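Local coordinates for iron-sulfur cluster assembly scaffold protein NifU (Fervidobacterium islandicum, PDB 6A6F), which probably serves as a scaffold or sulfur-accepting protein of the SUF system on which iron-sulfur clusters are assembled, and binds a zinc ion, at residues A[109-114]-A[122-127]. Sequence-based numbering, arbitrary orientation.
Sequences INFYDV and KCFLLP. With ZN (zinc ion), chain G.
Phe-111, on a 3-10 turn, and Phe-124, on helix 118-135, press their rings together obliquely, with centroids 5.1 Å apart and planes inclined by 41°. The tight part lies at the root of the Phe-111 ring, where CE1 of Phe-124 comes within 3.4 Å of Phe-111 CG and also touches Phe-111 CB. Phe-124 CD1 sits 3.8 Å from Phe-111 CD1. Phe-124 reaches across because its CG stands anti to the backbone N (chi1 174°), which swings the ring off the helix onto Phe-111. Val-114 adds a looser touch, its CG1 lying 4.2 Å from Phe-124 CB. Beyond this buried seam the turn faces outward with Asp-113, and the helix with Lys-122. Val-71 and Ile-10 pack on Phe-111, and Ala-91, Met-95 and Trp-128 on Phe-124, so the pair joins several helices of the NifU-like domain. Replacing Phe-111 by alanine would probably leave a gap beside Phe-124 CE1 and set that ring free to shift. Cys-123, one residue before Phe-124, takes no part in the ring packing; its SG binds zinc at 2.3 Å, with Cys-37, Asp-39 and Cys-62 completing the site. No hydrogen bond spans the two segments, so hydrophobic burial of the two rings and Val-114 is what holds the turn against helix 118-135, right beside a zinc ligand in sequence.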
loop_
_atom_site.group_PDB
_atom_site.type_symbol
_atom_site.label_atom_id
_atom_site.label_comp_id
_atom_site.label_asym_id
_atom_site.label_seq_id
_atom_site.Cartn_x
_atom_site.Cartn_y
_atom_site.Cartn_z
ATOM N N ILE A 109 -12.713 15.397 -6.518
ATOM C CA ILE A 109 -13.887 15.480 -5.644
ATOM C C ILE A 109 -14.252 14.131 -4.993
ATOM O O ILE A 109 -14.917 14.097 -3.956
ATOM C CB ILE A 109 -15.125 16.065 -6.373
ATOM C CG1 ILE A 109 -16.159 16.564 -5.374
ATOM C CG2 ILE A 109 -15.798 15.087 -7.286
ATOM C CD1 ILE A 109 -15.710 17.808 -4.651
ATOM N N ASN A 110 -13.780 13.028 -5.567
ATOM C CA ASN A 110 -14.044 11.726 -4.970
ATOM C C ASN A 110 -13.411 11.554 -3.567
ATOM O O ASN A 110 -13.863 10.738 -2.813
ATOM C CB ASN A 110 -13.695 10.626 -5.971
ATOM C CG ASN A 110 -14.667 10.610 -7.141
ATOM O OD1 ASN A 110 -15.850 10.558 -6.911
ATOM N ND2 ASN A 110 -14.191 10.724 -8.370
ATOM N N PHE A 111 -12.465 12.412 -3.185
ATOM C CA PHE A 111 -11.883 12.385 -1.882
ATOM C C PHE A 111 -12.569 13.273 -0.822
ATOM O O PHE A 111 -12.083 13.338 0.297
ATOM C CB PHE A 111 -10.423 12.827 -2.007
ATOM C CG PHE A 111 -9.587 11.890 -2.831
ATOM C CD1 PHE A 111 -9.036 10.765 -2.246
ATOM C CD2 PHE A 111 -9.367 12.127 -4.172
ATOM C CE1 PHE A 111 -8.277 9.883 -2.967
ATOM C CE2 PHE A 111 -8.584 11.249 -4.929
ATOM C CZ PHE A 111 -8.049 10.114 -4.322
ATOM N N TYR A 112 -13.641 13.963 -1.196
ATOM C CA TYR A 112 -14.375 14.883 -0.322
ATOM C C TYR A 112 -14.551 14.307 1.076
ATOM O O TYR A 112 -14.268 14.952 2.037
ATOM C CB TYR A 112 -15.753 15.207 -0.933
ATOM C CG TYR A 112 -16.539 16.208 -0.139
ATOM C CD1 TYR A 112 -16.297 17.551 -0.281
ATOM C CD2 TYR A 112 -17.492 15.800 0.800
ATOM C CE1 TYR A 112 -17.003 18.485 0.443
ATOM C CE2 TYR A 112 -18.211 16.726 1.536
ATOM C CZ TYR A 112 -17.963 18.058 1.343
ATOM O OH TYR A 112 -18.631 18.985 2.070
ATOM N N ASP A 113 -14.985 13.074 1.161
ATOM C CA ASP A 113 -15.259 12.451 2.461
ATOM C C ASP A 113 -14.083 12.326 3.409
ATOM O O ASP A 113 -14.262 12.191 4.629
ATOM C CB ASP A 113 -15.798 11.062 2.276
ATOM C CG ASP A 113 -17.265 11.005 2.468
ATOM O OD1 ASP A 113 -17.690 11.214 3.639
ATOM O OD2 ASP A 113 -17.982 10.753 1.464
ATOM N N VAL A 114 -12.889 12.365 2.867
ATOM C CA VAL A 114 -11.718 12.215 3.699
ATOM C C VAL A 114 -11.601 13.341 4.716
ATOM O O VAL A 114 -11.007 13.161 5.796
ATOM C CB VAL A 114 -10.468 12.122 2.791
ATOM C CG1 VAL A 114 -9.197 12.113 3.628
ATOM C CG2 VAL A 114 -10.591 10.876 1.918
ATOM N N LYS A 122 -4.052 14.231 6.117
ATOM C CA LYS A 122 -2.637 14.304 5.813
ATOM C C LYS A 122 -2.170 13.329 4.744
ATOM O O LYS A 122 -1.229 13.635 4.044
ATOM C CB LYS A 122 -1.814 14.048 7.074
ATOM C CG LYS A 122 -1.707 15.290 7.944
ATOM C CD LYS A 122 -2.619 15.244 9.155
ATOM C CE LYS A 122 -1.855 15.702 10.394
ATOM N NZ LYS A 122 -0.697 14.788 10.496
ATOM N N CYS A 123 -2.802 12.155 4.685
ATOM C CA CYS A 123 -2.576 11.150 3.671
ATOM C C CYS A 123 -3.016 11.662 2.293
ATOM O O CYS A 123 -2.261 11.598 1.353
ATOM C CB CYS A 123 -3.298 9.835 4.030
ATOM S SG CYS A 123 -2.980 9.266 5.741
ATOM N N PHE A 124 -4.242 12.173 2.200
ATOM C CA PHE A 124 -4.701 12.823 1.010
ATOM C C PHE A 124 -3.797 13.961 0.527
ATOM O O PHE A 124 -3.510 14.079 -0.685
ATOM C CB PHE A 124 -6.077 13.426 1.220
ATOM C CG PHE A 124 -6.538 14.220 0.061
ATOM C CD1 PHE A 124 -6.837 13.605 -1.139
ATOM C CD2 PHE A 124 -6.634 15.587 0.138
ATOM C CE1 PHE A 124 -7.276 14.348 -2.242
ATOM C CE2 PHE A 124 -7.041 16.341 -0.957
ATOM C CZ PHE A 124 -7.363 15.719 -2.153
ATOM N N LEU A 125 -3.382 14.813 1.453
ATOM C CA LEU A 125 -2.617 15.988 1.113
ATOM C C LEU A 125 -1.147 15.763 0.841
ATOM O O LEU A 125 -0.525 16.649 0.270
ATOM C CB LEU A 125 -2.758 17.083 2.171
ATOM C CG LEU A 125 -4.094 17.823 2.149
ATOM C CD1 LEU A 125 -4.107 18.813 3.299
ATOM C CD2 LEU A 125 -4.341 18.531 0.823
ATOM N N LEU A 126 -0.589 14.618 1.244
ATOM C CA LEU A 126 0.826 14.380 1.095
ATOM C C LEU A 126 1.346 14.635 -0.355
ATOM O O LEU A 126 2.256 15.437 -0.545
ATOM C CB LEU A 126 1.201 12.962 1.558
ATOM C CG LEU A 126 2.672 12.584 1.310
ATOM C CD1 LEU A 126 3.567 13.541 2.073
ATOM C CD2 LEU A 126 2.951 11.157 1.700
ATOM N N PRO A 127 0.763 13.961 -1.384
ATOM C CA PRO A 127 1.253 14.270 -2.743
ATOM C C PRO A 127 1.083 15.713 -3.130
ATOM O O PRO A 127 1.921 16.222 -3.853
ATOM C CB PRO A 127 0.403 13.398 -3.652
ATOM C CG PRO A 127 -0.754 13.015 -2.785
ATOM C CD PRO A 127 -0.248 12.917 -1.407
HETATM ZN ZN ZN G . -1.644 7.423 5.217
#